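Local coordinates for protein activating signal cointegrator 1 complex subunit 2 (Homo sapiens, PDB 6YXQ) that binds polyubiquitin chains and recruits the helicase subunit ASCC3 and ALKBH3 to sites of DNA damage, and also takes part in rescuing stalled ribosomes, at residues 163-166 against 167-171; 245-248 against 249-253; 351-354 against 355-359. All blocks are in the same frame, centred on the assembly; numbering follows the deposited sequence.

Interaction 1: 163-166 against 167-171; sequences PKIL and DLCVL
Asp167 is tied to Pro163, one turn back, in a run where both segments belong to the short helix 162-172. Pro163 O accepts the amide of Asp167, with Asp167 N 2.9 Å away and the N-H nearly straight at 172°. The Asp167 CG stands anti to the carbonyl carbon and beside the backbone N (chi1 -71°), which places the carboxylate near that same oxygen without bonding to it. The carboxylate is held instead by Arg104, and by Arg15 and Thr11 of the ASCC3 chain.

Leu168 is turned the same way about its first torsion, so that CG sits 3.2 Å from Lys164 O and CD1 also lies beside that carbonyl. Lys164 O accepts the hydrogen bond from Leu168 N at 2.8 Å. Lys164 itself leaves the turn; its chain is kinked about the CG-CD and CD-CE bonds, and NZ goes to Asp96 and Gln92 of helix 89-101. Another side of the helix is apolar, where Ile165 CG2 and Cys169 SG are in loose contact at 4.4 Å. Val170 CG1 approaches Leu166 O to 3.4 Å, while Val170 N bonds to that same oxygen at 3.0 Å.

Backbone bonds thus hold the turn, and the side chains work outward: Ile165 and Cys169 pack on helices 177-190 and 243-266. Two arginines, one from each protein, would probably stabilise the ionised form of buried Asp167, making this helix a charged point of attachment within the ASCC2-ASCC3 interface.

Interaction 2: 245-248 against 249-253; sequences ELKD and IVLYL
Near the start of helix 243-266, Leu246 and Val250 meet one turn apart on the side of the helix that faces helix 306-340. Leu246 CD1 reaches Val250 CG1 at 4.1 Å, the two branches crossing at a slant, and both side chains pack on Leu312. The torsions differ: Leu246 CG is anti to the backbone N (chi1 171°), whereas Val250 CG1 lies beside its own N and turns back to within 3.3 Å of Leu246 O. Its other methyl, CG2, sits between N and the carbonyl carbon, 3.5 Å from Lys247 O. Replacement of Val250 by alanine would remove both methyls and would probably leave Leu246 CD1 without its neighbour in the turn and open a gap toward Leu312.

Toward the next face, Lys247 and Leu251 run side by side in the same direction, CG of the lysine 3.9 Å from CD1 of the leucine; the extended lysine carries NZ onward to a long, weak ion pair with Glu108. Ile249 CG1 folds back to 3.2 Å from Glu245 O, which also accepts Ile249 N at 2.9 Å.

On another face, Ile249 and Tyr252 pack on helix 193-216, and Tyr252 also touches Ala13 of the ASCC3 chain. This is an amphipathic helix packed on two neighbours, with Asp248 on its solvent-facing side, as is common in all-alpha folds.

Interaction 3: 351-354 against 355-359; sequences IEEF and LQIFS
Ile351 to Phe354 pass without a break into Leu355 to Ser359, the second half of helix 348-359, and four i to i+4 bonds join the turns. Ile357 N to Glu353 O, at 2.9 Å with an N-H angle of 167°, is representative. At the C-terminal end of the helix, Ser359 OG donates to Gln356 O at 2.7 Å.

The main side-chain contact is between two phenylalanines one turn apart. Phe354 has CG anti to the backbone N (chi1 -177°), while Phe358 has CG beside its N, which turns the ring back so that its CE2 comes over one face of Phe354. There CE2 is displaced toward the rim, with Phe354 CZ its nearest atom at 3.3 Å. The centroids are 4.7 Å apart and the planes meet at 36°, an oblique pairing. Both rings press on Leu331 of helix 306-340; Phe354 also packs on Ile381 and Leu384 of helix 377-387.

Leu355 fills another side. The Leu355 and Ile351 side chains lie side by side, CD1 of the leucine 3.9 Å from CG2 of the isoleucine, and the same CD1 meets Glu352 OE1 at 3.7 Å. The bend in the Glu352 chain at its second torsion brings the carboxylate round over this leucine, where OE2 forms a salt bridge with Arg395. Glu353 takes part through its CG, 4.1 Å from Ile357 CD1.

This is a short amphipathic helix whose apolar faces pack on helices 306-340, 377-387 and 394-408, as in alpha-helical folds.

How the interactions relate
All three are local contacts between residues about one turn apart, each within its own helix of the helical N-terminal part of ASCC2, the piece crystallised with ASCC3. None touches another. Interactions 1 and 2 are the nearer pair, with centres 20 Å apart and nearest atoms about 10 Å apart. Helix 243-266 connects them: its first turns hold interaction 2, and Thr259, Phe263 and Ile266 further along receive the apolar side of 163-171. Interaction 3 lies 31 and 33 Å from the other two, between centres; helix 306-340 relates it to interaction 2, through Leu331 and Leu312 respectively. The ASCC3 chain contacts interaction 1 extensively and interaction 2 at Tyr252, but not interaction 3.

Interaction 1: 163-166 against 167-171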
loop_
_atom_site.group_PDB
_atom_site.type_symbol
_atom_site.label_atom_id
_atom_site.label_comp_id
_atom_site.label_asym_id
_atom_site.label_seq_id
_atom_site.Cartn_x
_atom_site.Cartn_y
_atom_site.Cartn_z
ATOM N N PRO B 163 -7.996 7.710 4.993
ATOM C CA PRO B 163 -6.684 7.124 5.318
ATOM C C PRO B 163 -6.153 6.190 4.247
ATOM O O PRO B 163 -4.962 6.252 3.919
ATOM C CB PRO B 163 -6.948 6.384 6.635
ATOM C CG PRO B 163 -8.050 7.120 7.260
ATOM C CD PRO B 163 -8.917 7.616 6.144
ATOM N N LYS B 164 -7.002 5.332 3.678
ATOM C CA LYS B 164 -6.527 4.415 2.648
ATOM C C LYS B 164 -6.043 5.167 1.417
ATOM O O LYS B 164 -5.107 4.725 0.751
ATOM C CB LYS B 164 -7.618 3.422 2.262
ATOM C CG LYS B 164 -8.075 2.549 3.399
ATOM C CD LYS B 164 -9.480 2.049 3.146
ATOM C CE LYS B 164 -9.480 0.622 2.675
ATOM N NZ LYS B 164 -9.765 -0.299 3.807
ATOM N N ILE B 165 -6.663 6.303 1.097
ATOM C CA ILE B 165 -6.203 7.078 -0.052
ATOM C C ILE B 165 -4.826 7.674 0.223
ATOM O O ILE B 165 -3.923 7.625 -0.629
ATOM C CB ILE B 165 -7.233 8.162 -0.406
ATOM C CG1 ILE B 165 -8.475 7.518 -1.028
ATOM C CG2 ILE B 165 -6.618 9.183 -1.347
ATOM C CD1 ILE B 165 -9.655 8.451 -1.130
ATOM N N LEU B 166 -4.648 8.248 1.415
ATOM C CA LEU B 166 -3.346 8.784 1.797
ATOM C C LEU B 166 -2.281 7.696 1.766
ATOM O O LEU B 166 -1.181 7.900 1.229
ATOM C CB LEU B 166 -3.436 9.416 3.188
ATOM C CG LEU B 166 -3.751 10.914 3.280
ATOM C CD1 LEU B 166 -4.983 11.281 2.471
ATOM C CD2 LEU B 166 -3.933 11.313 4.728
ATOM N N ASP B 167 -2.595 6.535 2.343
ATOM C CA ASP B 167 -1.685 5.398 2.288
ATOM C C ASP B 167 -1.360 5.038 0.846
ATOM O O ASP B 167 -0.195 4.828 0.497
ATOM C CB ASP B 167 -2.295 4.197 3.015
ATOM C CG ASP B 167 -2.337 4.383 4.517
ATOM O OD1 ASP B 167 -1.378 4.972 5.070
ATOM O OD2 ASP B 167 -3.325 3.936 5.142
ATOM N N LEU B 168 -2.385 4.963 -0.006
ATOM C CA LEU B 168 -2.172 4.585 -1.397
ATOM C C LEU B 168 -1.176 5.516 -2.061
ATOM O O LEU B 168 -0.268 5.065 -2.767
ATOM C CB LEU B 168 -3.494 4.603 -2.163
ATOM C CG LEU B 168 -4.351 3.352 -2.043
ATOM C CD1 LEU B 168 -5.710 3.590 -2.687
ATOM C CD2 LEU B 168 -3.626 2.180 -2.678
ATOM N N CYS B 169 -1.332 6.825 -1.842
ATOM C CA CYS B 169 -0.442 7.802 -2.473
ATOM C C CYS B 169 0.979 7.683 -1.966
ATOM O O CYS B 169 1.918 7.614 -2.771
ATOM C CB CYS B 169 -0.944 9.232 -2.265
ATOM S SG CYS B 169 -2.567 9.563 -2.945
ATOM N N VAL B 170 1.163 7.683 -0.641
ATOM C CA VAL B 170 2.538 7.628 -0.153
ATOM C C VAL B 170 3.192 6.311 -0.546
ATOM O O VAL B 170 4.419 6.237 -0.698
ATOM C CB VAL B 170 2.604 7.851 1.363
ATOM C CG1 VAL B 170 1.923 6.731 2.112
ATOM C CG2 VAL B 170 4.044 7.983 1.827
ATOM N N LEU B 171 2.394 5.259 -0.757
ATOM C CA LEU B 171 2.968 3.958 -1.073
ATOM C C LEU B 171 3.286 3.804 -2.559
ATOM O O LEU B 171 4.332 3.246 -2.908
ATOM C CB LEU B 171 2.023 2.843 -0.619
ATOM C CG LEU B 171 1.957 2.576 0.891
ATOM C CD1 LEU B 171 0.869 1.554 1.194
ATOM C CD2 LEU B 171 3.290 2.136 1.485
#

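Interaction 2: 245-248 against 249-253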
loop_
_atom_site.group_PDB
_atom_site.type_symbol
_atom_site.label_atom_id
_atom_site.label_comp_id
_atom_site.label_asym_id
_atom_site.label_seq_id
_atom_site.Cartn_x
_atom_site.Cartn_y
_atom_site.Cartn_z
ATOM N N GLU B 245 11.867 8.845 22.831
ATOM C CA GLU B 245 10.640 9.626 22.714
ATOM C C GLU B 245 10.786 10.690 21.631
ATOM O O GLU B 245 9.879 10.889 20.811
ATOM C CB GLU B 245 10.295 10.266 24.059
ATOM C CG GLU B 245 9.486 9.388 24.996
ATOM C CD GLU B 245 8.940 10.158 26.193
ATOM O OE1 GLU B 245 9.707 10.921 26.819
ATOM O OE2 GLU B 245 7.742 9.997 26.511
ATOM N N LEU B 246 11.933 11.377 21.615
ATOM C CA LEU B 246 12.245 12.326 20.551
ATOM C C LEU B 246 12.294 11.633 19.197
ATOM O O LEU B 246 11.832 12.182 18.184
ATOM C CB LEU B 246 13.581 13.004 20.853
ATOM C CG LEU B 246 14.230 13.894 19.798
ATOM C CD1 LEU B 246 13.370 15.115 19.561
ATOM C CD2 LEU B 246 15.604 14.308 20.271
ATOM N N LYS B 247 12.881 10.435 19.163
ATOM C CA LYS B 247 12.912 9.651 17.936
ATOM C C LYS B 247 11.499 9.405 17.426
ATOM O O LYS B 247 11.217 9.577 16.235
ATOM C CB LYS B 247 13.649 8.332 18.192
ATOM C CG LYS B 247 13.831 7.419 16.984
ATOM C CD LYS B 247 14.461 6.104 17.419
ATOM C CE LYS B 247 14.646 5.133 16.259
ATOM N NZ LYS B 247 15.292 3.861 16.708
ATOM N N ASP B 248 10.588 9.033 18.329
ATOM C CA ASP B 248 9.210 8.774 17.926
ATOM C C ASP B 248 8.541 10.044 17.431
ATOM O O ASP B 248 7.790 10.014 16.449
ATOM C CB ASP B 248 8.420 8.175 19.087
ATOM C CG ASP B 248 8.493 6.662 19.120
ATOM O OD1 ASP B 248 9.186 6.076 18.262
ATOM O OD2 ASP B 248 7.855 6.058 20.006
ATOM N N ILE B 249 8.801 11.170 18.095
ATOM C CA ILE B 249 8.190 12.427 17.672
ATOM C C ILE B 249 8.594 12.763 16.243
ATOM O O ILE B 249 7.743 13.060 15.396
ATOM C CB ILE B 249 8.562 13.563 18.634
ATOM C CG1 ILE B 249 7.950 13.307 20.011
ATOM C CG2 ILE B 249 8.086 14.873 18.064
ATOM C CD1 ILE B 249 6.439 13.330 20.021
ATOM N N VAL B 250 9.894 12.721 15.948
ATOM C CA VAL B 250 10.299 13.119 14.601
ATOM C C VAL B 250 9.951 12.040 13.575
ATOM O O VAL B 250 9.722 12.359 12.405
ATOM C CB VAL B 250 11.789 13.498 14.538
ATOM C CG1 VAL B 250 12.166 14.398 15.708
ATOM C CG2 VAL B 250 12.649 12.272 14.486
ATOM N N LEU B 251 9.856 10.769 13.983
ATOM C CA LEU B 251 9.384 9.738 13.060
ATOM C C LEU B 251 7.923 9.965 12.693
ATOM O O LEU B 251 7.545 9.874 11.518
ATOM C CB LEU B 251 9.566 8.351 13.681
ATOM C CG LEU B 251 10.965 7.731 13.709
ATOM C CD1 LEU B 251 10.951 6.459 14.533
ATOM C CD2 LEU B 251 11.466 7.454 12.302
ATOM N N TYR B 252 7.095 10.259 13.693
ATOM C CA TYR B 252 5.698 10.603 13.466
ATOM C C TYR B 252 5.573 11.827 12.568
ATOM O O TYR B 252 4.777 11.843 11.622
ATOM C CB TYR B 252 5.028 10.843 14.818
ATOM C CG TYR B 252 3.522 10.946 14.805
ATOM C CD1 TYR B 252 2.748 10.188 13.935
ATOM C CD2 TYR B 252 2.874 11.790 15.687
ATOM C CE1 TYR B 252 1.367 10.285 13.938
ATOM C CE2 TYR B 252 1.501 11.890 15.698
ATOM C CZ TYR B 252 0.753 11.140 14.824
ATOM O OH TYR B 252 -0.613 11.256 14.853
ATOM N N LEU B 253 6.362 12.867 12.850
ATOM C CA LEU B 253 6.300 14.083 12.049
ATOM C C LEU B 253 6.705 13.814 10.605
ATOM O O LEU B 253 6.048 14.291 9.671
ATOM C CB LEU B 253 7.192 15.158 12.667
ATOM C CG LEU B 253 7.359 16.445 11.856
ATOM C CD1 LEU B 253 6.056 17.237 11.767
ATOM C CD2 LEU B 253 8.463 17.289 12.459
#

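Interaction 3: 351-354 against 355-359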
loop_
_atom_site.group_PDB
_atom_site.type_symbol
_atom_site.label_atom_id
_atom_site.label_comp_id
_atom_site.label_asym_id
_atom_site.label_seq_id
_atom_site.Cartn_x
_atom_site.Cartn_y
_atom_site.Cartn_z
ATOM N N ILE B 351 -5.771 37.213 -5.896
ATOM C CA ILE B 351 -4.708 38.100 -5.432
ATOM C C ILE B 351 -4.885 38.416 -3.953
ATOM O O ILE B 351 -3.924 38.378 -3.166
ATOM C CB ILE B 351 -4.692 39.381 -6.281
ATOM C CG1 ILE B 351 -4.247 39.063 -7.709
ATOM C CG2 ILE B 351 -3.800 40.428 -5.648
ATOM C CD1 ILE B 351 -4.324 40.243 -8.656
ATOM N N GLU B 352 -6.114 38.744 -3.552
ATOM C CA GLU B 352 -6.344 39.114 -2.161
ATOM C C GLU B 352 -6.097 37.933 -1.237
ATOM O O GLU B 352 -5.588 38.108 -0.127
ATOM C CB GLU B 352 -7.760 39.663 -1.974
ATOM C CG GLU B 352 -8.003 41.049 -2.584
ATOM C CD GLU B 352 -6.935 42.073 -2.228
ATOM O OE1 GLU B 352 -6.421 42.055 -1.087
ATOM O OE2 GLU B 352 -6.607 42.905 -3.101
ATOM N N GLU B 353 -6.437 36.721 -1.680
ATOM C CA GLU B 353 -6.188 35.550 -0.851
ATOM C C GLU B 353 -4.694 35.345 -0.644
ATOM O O GLU B 353 -4.240 35.083 0.477
ATOM C CB GLU B 353 -6.828 34.311 -1.472
ATOM C CG GLU B 353 -6.533 33.047 -0.686
ATOM C CD GLU B 353 -7.682 32.066 -0.684
ATOM O OE1 GLU B 353 -7.854 31.367 0.340
ATOM O OE2 GLU B 353 -8.402 31.988 -1.705
ATOM N N PHE B 354 -3.915 35.462 -1.724
ATOM C CA PHE B 354 -2.457 35.410 -1.613
ATOM C C PHE B 354 -1.942 36.420 -0.584
ATOM O O PHE B 354 -1.181 36.076 0.343
ATOM C CB PHE B 354 -1.857 35.676 -2.997
ATOM C CG PHE B 354 -0.360 35.578 -3.061
ATOM C CD1 PHE B 354 0.443 36.596 -2.573
ATOM C CD2 PHE B 354 0.244 34.482 -3.647
ATOM C CE1 PHE B 354 1.817 36.510 -2.645
ATOM C CE2 PHE B 354 1.620 34.388 -3.722
ATOM C CZ PHE B 354 2.407 35.404 -3.222
ATOM N N LEU B 355 -2.349 37.683 -0.747
ATOM C CA LEU B 355 -1.879 38.743 0.138
ATOM C C LEU B 355 -2.259 38.467 1.591
ATOM O O LEU B 355 -1.447 38.665 2.503
ATOM C CB LEU B 355 -2.442 40.085 -0.325
ATOM C CG LEU B 355 -2.083 40.517 -1.752
ATOM C CD1 LEU B 355 -2.833 41.784 -2.139
ATOM C CD2 LEU B 355 -0.581 40.713 -1.907
ATOM N N GLN B 356 -3.488 38.009 1.826
ATOM C CA GLN B 356 -3.926 37.698 3.182
ATOM C C GLN B 356 -3.074 36.590 3.790
ATOM O O GLN B 356 -2.628 36.688 4.944
ATOM C CB GLN B 356 -5.399 37.296 3.160
ATOM C CG GLN B 356 -5.988 36.963 4.514
ATOM C CD GLN B 356 -7.487 37.181 4.560
ATOM O OE1 GLN B 356 -7.998 38.186 4.061
ATOM N NE2 GLN B 356 -8.201 36.233 5.151
ATOM N N ILE B 357 -2.850 35.518 3.024
ATOM C CA ILE B 357 -2.051 34.405 3.523
ATOM C C ILE B 357 -0.696 34.901 3.999
ATOM O O ILE B 357 -0.221 34.508 5.072
ATOM C CB ILE B 357 -1.898 33.315 2.446
ATOM C CG1 ILE B 357 -3.208 32.563 2.243
ATOM C CG2 ILE B 357 -0.810 32.329 2.835
ATOM C CD1 ILE B 357 -3.140 31.546 1.131
ATOM N N PHE B 358 -0.057 35.787 3.227
ATOM C CA PHE B 358 1.284 36.204 3.648
ATOM C C PHE B 358 1.253 37.233 4.779
ATOM O O PHE B 358 2.117 37.205 5.675
ATOM C CB PHE B 358 2.077 36.709 2.447
ATOM C CG PHE B 358 2.684 35.594 1.641
ATOM C CD1 PHE B 358 3.888 35.028 2.018
ATOM C CD2 PHE B 358 2.023 35.072 0.540
ATOM C CE1 PHE B 358 4.436 33.988 1.291
ATOM C CE2 PHE B 358 2.567 34.033 -0.185
ATOM C CZ PHE B 358 3.773 33.492 0.189
ATOM N N SER B 359 0.257 38.121 4.776
ATOM C CA SER B 359 0.088 39.043 5.890
ATOM C C SER B 359 -0.082 38.302 7.208
ATOM O O SER B 359 0.326 38.807 8.262
ATOM C CB SER B 359 -1.116 39.943 5.632
ATOM O OG SER B 359 -2.324 39.203 5.734
#